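Local coordinates for protein malonate decarboxylase subunit alpha (Acinetobacter baumannii ATCC 17978, PDB 6MPR) that probably serves as the acyl-carrier-protein transferase of malonate decarboxylase, exchanging acetyl for malonyl on the carrier before decarboxylation, at residues E65-K70 against E179-L184; Q71-S76 against A225-Y230; L160-M165 against I196-E201. One frame throughout, in Å; residues are numbered along the deposited sequence. Where two conformers were deposited one is given.

Interaction 1: residues E65-K70 against E179-L184; sequences EGNNQK and EDSPAL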
ATOM      1  N   GLU A  65      -3.354  -4.231  19.835  1.00 11.15           N
ATOM      2  CA  GLU A  65      -4.106  -5.135  18.969  1.00 13.62           C
ATOM      3  C   GLU A  65      -5.355  -5.630  19.694  1.00 13.62           C
ATOM      4  O   GLU A  65      -5.251  -6.186  20.789  1.00 11.54           O
ATOM      5  CB  GLU A  65      -3.231  -6.327  18.572  1.00 13.57           C
ATOM      6  CG  GLU A  65      -2.050  -5.987  17.660  1.00  8.82           C
ATOM      7  CD  GLU A  65      -1.241  -7.220  17.292  1.00 14.89           C
ATOM      8  OE1 GLU A  65      -1.607  -8.332  17.722  1.00 11.90           O
ATOM      9  OE2 GLU A  65      -0.221  -7.078  16.600  1.00 13.72           O
ATOM     10  N   GLY A  66      -6.531  -5.385  19.124  1.00  8.99           N
ATOM     11  CA  GLY A  66      -6.704  -4.366  18.105  1.00  9.62           C
ATOM     12  C   GLY A  66      -6.572  -4.716  16.628  1.00 13.71           C
ATOM     13  O   GLY A  66      -6.701  -3.829  15.778  1.00 11.48           O
ATOM     14  N   ASN A  67      -6.279  -5.968  16.292  1.00 11.19           N
ATOM     15  CA  ASN A  67      -6.425  -6.426  14.915  0.52  9.95           C
ATOM     16  C   ASN A  67      -7.906  -6.553  14.593  1.00  9.36           C
ATOM     17  O   ASN A  67      -8.759  -6.550  15.484  1.00 14.24           O
ATOM     18  CB  ASN A  67      -5.784  -7.800  14.678  0.52 11.86           C
ATOM     19  CG  ASN A  67      -4.311  -7.860  15.007  0.52  9.55           C
ATOM     20  OD1 ASN A  67      -3.467  -7.440  14.216  0.52 18.13           O
ATOM     21  ND2 ASN A  67      -3.987  -8.463  16.144  0.52  7.38           N
ATOM     22  N   ASN A  68      -8.225  -6.729  13.314  1.00  9.38           N
ATOM     23  CA  ASN A  68      -9.627  -6.942  12.985  0.52 12.80           C
ATOM     24  C   ASN A  68     -10.166  -8.205  13.647  1.00 16.20           C
ATOM     25  O   ASN A  68     -11.317  -8.222  14.107  1.00 14.40           O
ATOM     26  CB  ASN A  68      -9.850  -7.008  11.481  0.52 15.41           C
ATOM     27  CG  ASN A  68     -11.334  -7.140  11.130  0.52 18.52           C
ATOM     28  OD1 ASN A  68     -12.071  -6.148  11.111  0.52 24.40           O
ATOM     29  ND2 ASN A  68     -11.780  -8.366  10.892  0.52 15.01           N
ATOM     30  N   GLN A  69      -9.354  -9.262  13.734  1.00 10.92           N
ATOM     31  CA  GLN A  69      -9.781 -10.522  14.336  1.00 10.42           C
ATOM     32  C   GLN A  69      -9.032 -10.801  15.636  1.00  9.76           C
ATOM     33  O   GLN A  69      -9.631 -10.760  16.713  1.00 12.52           O
ATOM     34  CB  GLN A  69      -9.595 -11.660  13.325  1.00 11.72           C
ATOM     35  CG  GLN A  69     -10.344 -11.441  12.012  1.00 12.08           C
ATOM     36  CD  GLN A  69      -9.720 -12.215  10.863  1.00 13.18           C
ATOM     37  OE1 GLN A  69      -8.937 -11.662  10.086  1.00 13.43           O
ATOM     38  NE2 GLN A  69     -10.062 -13.485  10.745  1.00 13.55           N
ATOM     39  N   LYS A  70      -7.729 -11.079  15.570  1.00 14.33           N
ATOM     40  CA  LYS A  70      -6.947 -11.399  16.767  1.00 10.43           C
ATOM     41  C   LYS A  70      -6.895 -10.217  17.727  1.00 13.12           C
ATOM     42  O   LYS A  70      -6.589  -9.096  17.316  1.00 10.18           O
ATOM     43  CB  LYS A  70      -5.523 -11.791  16.351  1.00 11.32           C
ATOM     44  CG  LYS A  70      -4.520 -11.850  17.487  1.00 13.53           C
ATOM     45  CD  LYS A  70      -3.175 -12.356  16.969  1.00 12.42           C
ATOM     46  CE  LYS A  70      -2.436 -11.294  16.179  1.00 11.55           C
ATOM     47  NZ  LYS A  70      -1.147 -11.803  15.588  1.00 12.07           N
ATOM     48  N   GLU A 179      -1.941 -11.522  10.574  1.00  7.29           N
ATOM     49  CA  GLU A 179      -2.726 -10.296  10.412  1.00  8.42           C
ATOM     50  C   GLU A 179      -1.867  -9.035  10.334  1.00  8.04           C
ATOM     51  O   GLU A 179      -0.985  -8.940   9.465  1.00  8.32           O
ATOM     52  CB  GLU A 179      -3.758 -10.157  11.552  1.00  7.52           C
ATOM     53  CG  GLU A 179      -4.935 -11.170  11.432  1.00 11.72           C
ATOM     54  CD  GLU A 179      -6.032 -10.948  12.483  1.00 13.80           C
ATOM     55  OE1 GLU A 179      -6.727  -9.900  12.438  1.00 13.95           O
ATOM     56  OE2 GLU A 179      -6.196 -11.825  13.360  1.00 14.29           O
ATOM     57  N   ASP A 180      -2.136  -8.059  11.227  1.00  7.88           N
ATOM     58  CA  ASP A 180      -1.453  -6.766  11.217  1.00 14.50           C
ATOM     59  C   ASP A 180      -0.097  -6.793  11.904  1.00 10.27           C
ATOM     60  O   ASP A 180       0.652  -5.819  11.776  1.00 11.05           O
ATOM     61  CB  ASP A 180      -2.252  -5.654  11.938  1.00  9.02           C
ATOM     62  CG  ASP A 180      -3.767  -5.703  11.694  1.00 14.88           C
ATOM     63  OD1 ASP A 180      -4.363  -6.790  11.616  1.00 15.74           O
ATOM     64  OD2 ASP A 180      -4.378  -4.613  11.659  1.00 13.07           O
ATOM     65  N   SER A 181       0.232  -7.848  12.645  1.00  8.77           N
ATOM     66  CA  SER A 181       1.331  -7.734  13.607  1.00  9.94           C
ATOM     67  C   SER A 181       2.654  -7.285  12.992  1.00 10.29           C
ATOM     68  O   SER A 181       3.306  -6.399  13.573  1.00 10.59           O
ATOM     69  CB  SER A 181       1.469  -9.064  14.366  1.00  9.90           C
ATOM     70  OG  SER A 181       0.295  -9.291  15.121  1.00 12.45           O
ATOM     71  N   PRO A 182       3.111  -7.813  11.849  1.00  9.11           N
ATOM     72  CA  PRO A 182       4.413  -7.352  11.331  1.00 16.03           C
ATOM     73  C   PRO A 182       4.417  -5.874  10.976  1.00 13.63           C
ATOM     74  O   PRO A 182       5.431  -5.196  11.172  1.00 12.45           O
ATOM     75  CB  PRO A 182       4.633  -8.232  10.092  1.00 15.50           C
ATOM     76  CG  PRO A 182       3.721  -9.404  10.270  1.00 17.93           C
ATOM     77  CD  PRO A 182       2.516  -8.833  10.964  1.00 12.46           C
ATOM     78  N   ALA A 183       3.292  -5.347  10.486  1.00  8.78           N
ATOM     79  CA  ALA A 183       3.231  -3.939  10.105  1.00 10.66           C
ATOM     80  C   ALA A 183       3.195  -3.034  11.327  1.00  8.88           C
ATOM     81  O   ALA A 183       3.662  -1.895  11.260  1.00 12.48           O
ATOM     82  CB  ALA A 183       1.998  -3.664   9.237  1.00  9.39           C
ATOM     83  N   LEU A 184       2.625  -3.516  12.437  1.00  9.31           N
ATOM     84  CA  LEU A 184       2.545  -2.708  13.654  1.00  8.46           C
ATOM     85  C   LEU A 184       3.852  -2.740  14.437  1.00 11.07           C
ATOM     86  O   LEU A 184       4.223  -1.747  15.080  1.00 10.50           O
ATOM     87  CB  LEU A 184       1.404  -3.208  14.547  1.00  9.17           C
ATOM     88  CG  LEU A 184      -0.003  -3.261  13.952  1.00  8.66           C
ATOM     89  CD1 LEU A 184      -0.988  -3.905  14.933  1.00 10.94           C
ATOM     90  CD2 LEU A 184      -0.473  -1.875  13.515  1.00  8.33           C
TER
HETATM   91  O   HOH W   1      -6.962  -4.958  11.465  1.00 13.43           O
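Glu179 lays its carboxylate against the loop 65-70 in a bidentate grip, each oxygen taking one of two consecutive backbone N-H groups through its syn lone pair: Gln69 N reaches Glu179 OE1 at 3.0 Å and Lys70 N reaches Glu179 OE2 at 2.8 Å. With CG anti to its own carbonyl carbon (chi1 -72°), Glu179 extends its chain to get there. Ser181 makes a second polar node: OG donates to Glu65 OE2 at 2.7 Å, 28° out of the carboxylate plane, and accepts from Lys70 NZ at 2.9 Å. Leu184 CD1 packs on Glu65 CG at 3.6 Å.

Asn67 holds the loop's shape. Its ND2 donates to Lys70 O at 2.9 Å, the partner lying in the amide plane, and weakly to Glu65 OE1; its OD1 takes a weak bond from Asp180 N at 3.3 Å.

Further out, Arg350 forms salt bridges with Glu179 OE1 and Asp180 OD1, which probably offsets the gathered negative charge, while Tyr147 bonds Asp180 OD2. Lys70 NZ also reaches Ser177 O and Ala162 O. A cis peptide precedes Gly66. This is the beta-to-alpha loop after strand 61-64 of a parallel-sheet alpha/beta fold, joined to the N-terminal part of helix 181-189.

Interaction 2: residues Q71-S76 against A225-Y230; sequences QADFLS and ADQPFY
The first turn of helix 73-79 is met by the loop that follows strand 221-224, with Asp73 and Phe74 touching Tyr230 and Ala225 at its two ends. Just before the helix, Gln71 N donates to Tyr230 O at 2.9 Å. Alongside it the side chains of Gln71 and Tyr230 run the same way, Gln71 CG lying at the edge of the tyrosine ring, in its plane, 3.8 Å from CD2. The amide of Gln71 turns off to Asn67 O and Gln69 O, and Arg99 makes a cation-pi contact with Tyr230.

Asp73 holds the middle. OD1 takes Tyr230 N at 2.8 Å from above the carboxylate plane, 50° out of it, and also accepts a hydrogen bond from a water, which donates as well to Gln227 O at 2.9 Å. OD2 of Asp73 forms a salt bridge with Arg77, one helical turn on, which also pairs with Asp226 OD2.

At the far end Phe74, with CG opposite its backbone N (chi1 176°), sets its ring against the loop: Ala225 CA stands over one face in a CH-pi contact, 4.1 Å from the centroid, and Asp226 N lies above that face toward the rim. Backbone, carboxylate and ring thus fasten the loop leaving the C-terminal end of strand 221-224 of the parallel sheet to the N-terminal turn of a helix, with Ala72 in the N-cap position.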
ATOM      1  N   GLN A  71      -7.174 -10.472  19.011  1.00 11.59           N
ATOM      2  CA  GLN A  71      -7.119  -9.456  20.060  1.00  8.07           C
ATOM      3  C   GLN A  71      -6.098  -9.863  21.110  1.00 10.60           C
ATOM      4  O   GLN A  71      -6.161 -10.977  21.652  1.00 11.39           O
ATOM      5  CB  GLN A  71      -8.471  -9.237  20.770  1.00 11.99           C
ATOM      6  CG  GLN A  71      -9.677  -9.022  19.846  1.00  9.39           C
ATOM      7  CD  GLN A  71      -9.512  -7.782  18.994  1.00 18.88           C
ATOM      8  OE1 GLN A  71      -9.096  -6.721  19.493  1.00 11.52           O
ATOM      9  NE2 GLN A  71      -9.813  -7.905  17.704  1.00 12.22           N
ATOM     10  N   ALA A  72      -5.181  -8.951  21.417  1.00  8.07           N
ATOM     11  CA  ALA A  72      -4.280  -9.144  22.550  1.00 10.15           C
ATOM     12  C   ALA A  72      -5.054  -8.812  23.828  1.00 12.16           C
ATOM     13  O   ALA A  72      -4.815  -7.814  24.514  1.00  9.96           O
ATOM     14  CB  ALA A  72      -3.043  -8.275  22.391  1.00 11.21           C
ATOM     15  N   ASP A  73      -6.029  -9.661  24.135  1.00  9.16           N
ATOM     16  CA  ASP A  73      -7.003  -9.266  25.155  1.00 10.77           C
ATOM     17  C   ASP A  73      -6.458  -9.373  26.574  1.00 14.35           C
ATOM     18  O   ASP A  73      -6.941  -8.670  27.468  1.00 14.84           O
ATOM     19  CB  ASP A  73      -8.291 -10.082  25.017  1.00 15.92           C
ATOM     20  CG  ASP A  73      -8.110 -11.548  25.353  1.00 15.87           C
ATOM     21  OD1 ASP A  73      -7.384 -12.267  24.616  1.00 14.66           O
ATOM     22  OD2 ASP A  73      -8.689 -11.985  26.372  1.00 14.11           O
ATOM     23  N   PHE A  74      -5.459 -10.226  26.803  1.00 11.00           N
ATOM     24  CA  PHE A  74      -4.785 -10.205  28.099  1.00 11.85           C
ATOM     25  C   PHE A  74      -4.082  -8.870  28.317  1.00 11.03           C
ATOM     26  O   PHE A  74      -4.190  -8.270  29.397  1.00 12.50           O
ATOM     27  CB  PHE A  74      -3.802 -11.372  28.183  1.00 12.74           C
ATOM     28  CG  PHE A  74      -2.984 -11.403  29.434  1.00 18.81           C
ATOM     29  CD1 PHE A  74      -3.586 -11.569  30.673  1.00 15.28           C
ATOM     30  CD2 PHE A  74      -1.612 -11.299  29.367  1.00 17.92           C
ATOM     31  CE1 PHE A  74      -2.816 -11.623  31.835  1.00 18.05           C
ATOM     32  CE2 PHE A  74      -0.843 -11.337  30.515  1.00 15.31           C
ATOM     33  CZ  PHE A  74      -1.448 -11.504  31.748  1.00 18.76           C
ATOM     34  N   LEU A  75      -3.395  -8.365  27.292  1.00  9.90           N
ATOM     35  CA  LEU A  75      -2.714  -7.078  27.445  1.00 10.55           C
ATOM     36  C   LEU A  75      -3.710  -5.930  27.569  1.00  9.36           C
ATOM     37  O   LEU A  75      -3.507  -5.022  28.381  1.00 11.23           O
ATOM     38  CB  LEU A  75      -1.749  -6.830  26.276  1.00 11.85           C
ATOM     39  CG  LEU A  75      -0.579  -7.806  26.145  1.00 11.24           C
ATOM     40  CD1 LEU A  75       0.328  -7.446  24.941  1.00 11.86           C
ATOM     41  CD2 LEU A  75       0.216  -7.885  27.440  1.00 12.79           C
ATOM     42  N   SER A  76      -4.798  -5.957  26.790  1.00 12.16           N
ATOM     43  CA  SER A  76      -5.772  -4.873  26.883  1.00 14.44           C
ATOM     44  C   SER A  76      -6.519  -4.907  28.213  1.00 13.14           C
ATOM     45  O   SER A  76      -6.723  -3.854  28.827  1.00 14.35           O
ATOM     46  CB  SER A  76      -6.743  -4.906  25.695  1.00 13.14           C
ATOM     47  OG  SER A  76      -7.436  -6.140  25.605  1.00 13.72           O
ATOM     48  N   ALA A 225      -0.197 -15.432  28.148  1.00 13.45           N
ATOM     49  CA  ALA A 225      -1.503 -14.886  28.492  1.00 11.92           C
ATOM     50  C   ALA A 225      -2.205 -15.783  29.506  1.00 15.26           C
ATOM     51  O   ALA A 225      -1.936 -16.985  29.592  1.00 18.67           O
ATOM     52  CB  ALA A 225      -2.367 -14.742  27.240  1.00 14.39           C
ATOM     53  N   ASP A 226      -3.125 -15.189  30.278  1.00 18.55           N
ATOM     54  CA  ASP A 226      -3.885 -15.988  31.234  1.00 16.23           C
ATOM     55  C   ASP A 226      -4.769 -16.993  30.521  1.00 20.40           C
ATOM     56  O   ASP A 226      -5.148 -18.008  31.113  1.00 21.15           O
ATOM     57  CB  ASP A 226      -4.729 -15.096  32.163  1.00 18.95           C
ATOM     58  CG  ASP A 226      -5.618 -14.089  31.405  1.00 17.13           C
ATOM     59  OD1 ASP A 226      -5.530 -13.984  30.164  1.00 21.06           O
ATOM     60  OD2 ASP A 226      -6.400 -13.377  32.081  1.00 23.46           O
ATOM     61  N   GLN A 227      -5.091 -16.730  29.260  1.00 17.03           N
ATOM     62  CA  GLN A 227      -5.896 -17.620  28.441  1.00 18.80           C
ATOM     63  C   GLN A 227      -5.623 -17.276  26.988  1.00 16.76           C
ATOM     64  O   GLN A 227      -5.127 -16.182  26.696  1.00 19.91           O
ATOM     65  CB  GLN A 227      -7.388 -17.473  28.776  1.00 24.35           C
ATOM     66  CG  GLN A 227      -7.918 -16.066  28.539  1.00 23.02           C
ATOM     67  CD  GLN A 227      -9.357 -15.933  28.954  1.00 29.32           C
ATOM     68  OE1 GLN A 227     -10.191 -15.430  28.204  1.00 30.76           O
ATOM     69  NE2 GLN A 227      -9.662 -16.385  30.157  1.00 29.31           N
ATOM     70  N   PRO A 228      -5.881 -18.198  26.060  1.00 16.43           N
ATOM     71  CA  PRO A 228      -5.502 -17.957  24.658  1.00 16.31           C
ATOM     72  C   PRO A 228      -6.120 -16.674  24.126  1.00 15.68           C
ATOM     73  O   PRO A 228      -7.222 -16.291  24.530  1.00 17.30           O
ATOM     74  CB  PRO A 228      -6.054 -19.183  23.926  1.00 14.69           C
ATOM     75  CG  PRO A 228      -6.097 -20.252  24.978  1.00 17.64           C
ATOM     76  CD  PRO A 228      -6.456 -19.541  26.254  1.00 20.74           C
ATOM     77  N   PHE A 229      -5.391 -16.008  23.220  1.00 10.52           N
ATOM     78  CA  PHE A 229      -5.862 -14.727  22.701  1.00 13.25           C
ATOM     79  C   PHE A 229      -7.257 -14.851  22.097  1.00 13.27           C
ATOM     80  O   PHE A 229      -7.618 -15.870  21.494  1.00 12.81           O
ATOM     81  CB  PHE A 229      -4.865 -14.110  21.685  1.00 12.84           C
ATOM     82  CG  PHE A 229      -4.706 -14.866  20.369  1.00 14.39           C
ATOM     83  CD1 PHE A 229      -5.671 -14.798  19.362  1.00 12.04           C
ATOM     84  CD2 PHE A 229      -3.535 -15.563  20.105  1.00 11.73           C
ATOM     85  CE1 PHE A 229      -5.496 -15.461  18.151  1.00 11.76           C
ATOM     86  CE2 PHE A 229      -3.345 -16.235  18.909  1.00 12.85           C
ATOM     87  CZ  PHE A 229      -4.334 -16.184  17.913  1.00 13.45           C
ATOM     88  N   TYR A 230      -8.059 -13.815  22.333  1.00 11.39           N
ATOM     89  CA  TYR A 230      -9.444 -13.781  21.894  1.00 15.11           C
ATOM     90  C   TYR A 230      -9.541 -13.594  20.389  1.00  9.78           C
ATOM     91  O   TYR A 230      -8.831 -12.768  19.805  1.00 13.47           O
ATOM     92  CB  TYR A 230     -10.166 -12.633  22.588  1.00 14.90           C
ATOM     93  CG  TYR A 230     -11.621 -12.488  22.221  1.00 16.03           C
ATOM     94  CD1 TYR A 230     -12.581 -13.252  22.854  1.00 18.45           C
ATOM     95  CD2 TYR A 230     -12.032 -11.594  21.231  1.00 17.62           C
ATOM     96  CE1 TYR A 230     -13.920 -13.135  22.531  1.00 22.53           C
ATOM     97  CE2 TYR A 230     -13.382 -11.469  20.901  1.00 19.17           C
ATOM     98  CZ  TYR A 230     -14.317 -12.245  21.560  1.00 28.49           C
ATOM     99  OH  TYR A 230     -15.658 -12.148  21.261  1.00 34.05           O
TER
HETATM  100  O   HOH W   2      -5.490 -13.426  25.991  1.00 10.68           O
HETATM  101  O   HOH W   3      -9.176 -14.696  25.562  1.00 16.35           O

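Interaction 3: residues L160-M165 against I196-E201; sequences LSAGFM and IVQVNE
Leu160 and Ile196 run alongside each other from the same face of the sheet, with Leu160 CD2 3.9 Å from Ile196 CD1. Next along that face Gln198 lies against Ala162, its CG 3.6 Å from Ala162 CB. Gln198 CG sits between its backbone N and carbonyl carbon (chi1 66°), which sets the extended chain against the alanine methyl; the amide then ends in fixed partners, OE1 bonding Leu75 N and NE2 a water at 2.9 Å.

The chains turn a corner at Phe164 and Asn200. The Asn200 amide stands almost perpendicular to the Phe164 ring, the planes 86° apart, with ND2 3.7 Å from Phe164 CD1; Asn200 OD1 serves Phe229 N. Met165 starts out extended, then bends at its last torsion (chi3 -91°), bringing CE to 3.6 Å from Glu201 OE1.

Parallel backbone bonding links the two strands: Ser161 N to Ile196 O spans 3.0 Å and Gly163 N to Gln198 O 2.8 Å. A classic beta bulge sets Phe164 and Met165 together opposite Tyr173. Strands 158-163 and 194-199, adjacent and parallel with helix 181-189 in the connection between them, are the two strands of a beta-alpha-beta crossover.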
ATOM      1  N   LEU A 160       1.585  -3.363  21.742  1.00  9.26           N
ATOM      2  CA  LEU A 160       1.029  -4.466  22.533  1.00  9.25           C
ATOM      3  C   LEU A 160       0.355  -5.424  21.556  1.00 11.57           C
ATOM      4  O   LEU A 160      -0.696  -5.105  20.983  1.00 11.45           O
ATOM      5  CB  LEU A 160       0.031  -3.946  23.568  1.00  8.70           C
ATOM      6  CG  LEU A 160       0.529  -2.858  24.519  1.00  9.01           C
ATOM      7  CD1 LEU A 160      -0.636  -2.398  25.428  1.00 11.23           C
ATOM      8  CD2 LEU A 160       1.703  -3.388  25.338  1.00 11.73           C
ATOM      9  N   SER A 161       0.966  -6.592  21.349  1.00 11.82           N
ATOM     10  CA  SER A 161       0.564  -7.506  20.288  0.52  9.19           C
ATOM     11  C   SER A 161       0.379  -8.906  20.849  1.00 10.37           C
ATOM     12  O   SER A 161       0.673  -9.180  22.013  1.00 10.94           O
ATOM     13  CB  SER A 161       1.600  -7.542  19.149  0.52  9.25           C
ATOM     14  OG  SER A 161       1.665  -6.307  18.472  0.52 12.84           O
ATOM     15  N   ALA A 162      -0.128  -9.809  20.007  1.00  8.02           N
ATOM     16  CA  ALA A 162      -0.393 -11.185  20.412  1.00 14.60           C
ATOM     17  C   ALA A 162       0.113 -12.190  19.385  1.00 14.07           C
ATOM     18  O   ALA A 162       0.096 -11.930  18.178  1.00 14.65           O
ATOM     19  CB  ALA A 162      -1.897 -11.420  20.614  1.00  9.49           C
ATOM     20  N   GLY A 163       0.513 -13.371  19.881  1.00 12.05           N
ATOM     21  CA  GLY A 163       0.902 -14.472  19.024  1.00 11.78           C
ATOM     22  C   GLY A 163       0.571 -15.811  19.662  1.00 12.91           C
ATOM     23  O   GLY A 163       0.108 -15.888  20.801  1.00 11.85           O
ATOM     24  N   PHE A 164       0.806 -16.882  18.899  1.00 12.69           N
ATOM     25  CA  PHE A 164       0.550 -18.228  19.408  1.00 13.91           C
ATOM     26  C   PHE A 164       1.642 -18.674  20.366  1.00 17.05           C
ATOM     27  O   PHE A 164       1.357 -19.225  21.435  1.00 13.85           O
ATOM     28  CB  PHE A 164       0.451 -19.228  18.254  1.00  9.78           C
ATOM     29  CG  PHE A 164      -0.857 -19.187  17.528  1.00 17.17           C
ATOM     30  CD1 PHE A 164      -1.993 -19.760  18.086  1.00 24.41           C
ATOM     31  CD2 PHE A 164      -0.952 -18.596  16.274  1.00 12.48           C
ATOM     32  CE1 PHE A 164      -3.205 -19.733  17.411  1.00 22.87           C
ATOM     33  CE2 PHE A 164      -2.163 -18.555  15.605  1.00 13.81           C
ATOM     34  CZ  PHE A 164      -3.283 -19.134  16.162  1.00 22.17           C
ATOM     35  N   MET A 165       2.902 -18.466  19.989  1.00 11.64           N
ATOM     36  CA  MET A 165       4.000 -19.082  20.721  1.00 14.10           C
ATOM     37  C   MET A 165       5.217 -18.171  20.675  1.00 15.24           C
ATOM     38  O   MET A 165       5.444 -17.468  19.686  1.00 14.65           O
ATOM     39  CB  MET A 165       4.316 -20.466  20.125  1.00 17.51           C
ATOM     40  CG  MET A 165       5.332 -21.272  20.878  1.00 21.18           C
ATOM     41  SD  MET A 165       5.585 -22.878  20.078  1.00 21.32           S
ATOM     42  CE  MET A 165       4.366 -23.871  20.948  1.00 19.31           C
ATOM     43  N   ILE A 196       5.787  -5.494  23.325  1.00 10.38           N
ATOM     44  CA  ILE A 196       5.404  -6.551  24.254  1.00  9.17           C
ATOM     45  C   ILE A 196       4.413  -7.454  23.544  1.00 14.47           C
ATOM     46  O   ILE A 196       3.397  -6.976  23.037  1.00 11.97           O
ATOM     47  CB  ILE A 196       4.778  -5.984  25.539  1.00 13.62           C
ATOM     48  CG1 ILE A 196       5.746  -5.014  26.222  1.00 17.94           C
ATOM     49  CG2 ILE A 196       4.374  -7.126  26.477  1.00 13.11           C
ATOM     50  CD1 ILE A 196       5.064  -4.053  27.131  1.00 16.69           C
ATOM     51  N   VAL A 197       4.688  -8.757  23.531  1.00 13.45           N
ATOM     52  CA  VAL A 197       3.841  -9.729  22.838  1.00 12.65           C
ATOM     53  C   VAL A 197       3.307 -10.732  23.859  1.00 13.43           C
ATOM     54  O   VAL A 197       4.080 -11.458  24.498  1.00 11.95           O
ATOM     55  CB  VAL A 197       4.600 -10.450  21.709  1.00  9.90           C
ATOM     56  CG1 VAL A 197       3.644 -11.316  20.883  1.00 12.59           C
ATOM     57  CG2 VAL A 197       5.308  -9.433  20.806  1.00 12.22           C
ATOM     58  N   GLN A 198       1.987 -10.802  23.996  1.00  9.60           N
ATOM     59  CA  GLN A 198       1.403 -11.915  24.732  1.00  9.74           C
ATOM     60  C   GLN A 198       1.350 -13.153  23.837  1.00  9.69           C
ATOM     61  O   GLN A 198       1.062 -13.058  22.638  1.00 11.16           O
ATOM     62  CB  GLN A 198       0.005 -11.554  25.247  1.00 11.45           C
ATOM     63  CG  GLN A 198      -1.042 -11.326  24.139  1.00 10.88           C
ATOM     64  CD  GLN A 198      -2.445 -11.441  24.668  1.00 10.78           C
ATOM     65  OE1 GLN A 198      -2.995 -10.482  25.210  1.00 11.39           O
ATOM     66  NE2 GLN A 198      -3.041 -12.626  24.524  1.00 13.44           N
ATOM     67  N   VAL A 199       1.656 -14.320  24.411  1.00 11.57           N
ATOM     68  CA  VAL A 199       1.594 -15.570  23.657  1.00 10.22           C
ATOM     69  C   VAL A 199       0.764 -16.600  24.403  1.00 14.43           C
ATOM     70  O   VAL A 199       0.683 -16.596  25.636  1.00 13.02           O
ATOM     71  CB  VAL A 199       2.994 -16.155  23.332  1.00 10.35           C
ATOM     72  CG1 VAL A 199       3.746 -15.224  22.380  1.00 14.81           C
ATOM     73  CG2 VAL A 199       3.803 -16.418  24.607  1.00 14.74           C
ATOM     74  N   ASN A 200       0.158 -17.510  23.634  1.00 11.25           N
ATOM     75  CA  ASN A 200      -0.615 -18.593  24.236  1.00 13.09           C
ATOM     76  C   ASN A 200       0.282 -19.587  24.957  1.00 17.22           C
ATOM     77  O   ASN A 200      -0.118 -20.141  25.988  1.00 16.98           O
ATOM     78  CB  ASN A 200      -1.437 -19.330  23.180  1.00 11.49           C
ATOM     79  CG  ASN A 200      -2.512 -18.460  22.573  1.00 13.31           C
ATOM     80  OD1 ASN A 200      -2.750 -17.338  23.029  1.00 11.67           O
ATOM     81  ND2 ASN A 200      -3.167 -18.965  21.542  1.00 14.19           N
ATOM     82  N   GLU A 201       1.490 -19.815  24.433  1.00 14.73           N
ATOM     83  CA  GLU A 201       2.425 -20.815  24.938  1.00 16.60           C
ATOM     84  C   GLU A 201       3.852 -20.286  24.883  1.00 17.80           C
ATOM     85  O   GLU A 201       4.236 -19.602  23.931  1.00 14.58           O
ATOM     86  CB  GLU A 201       2.383 -22.083  24.087  1.00 16.14           C
ATOM     87  CG  GLU A 201       1.271 -23.031  24.346  1.00 34.88           C
ATOM     88  CD  GLU A 201       1.428 -24.242  23.458  1.00 41.72           C
ATOM     89  OE1 GLU A 201       1.068 -24.147  22.267  1.00 30.66           O
ATOM     90  OE2 GLU A 201       1.967 -25.262  23.934  1.00 48.56           O
TER
HETATM   91  O   HOH W   4      -1.599 -14.735  23.106  1.00 11.35           O
HETATM   92  O   HOH W   5       0.430 -22.279  20.804  1.00 23.63           O

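How the interactions relate
The three contacts gather around the same end of one parallel sheet. Interaction 3 pairs two inner strands of the sheet, apolar at Leu160 and Ile196 and more polar toward Glu201. Interaction 1, also buried, is instead built of charges and polar groups, and it touches the strand through Glu65 OE2 to Ser161 OG. Interaction 2 is only partly buried, its loop side reaching solvent, and mixes backbone bonds, waters and a ring. Residues 65-70 run straight on into 71-76, so interactions 1 and 2 share one connection between strand 61-64 and helix 73-79. Interaction 3 meets interaction 2 through Val199 O to Ala225 N.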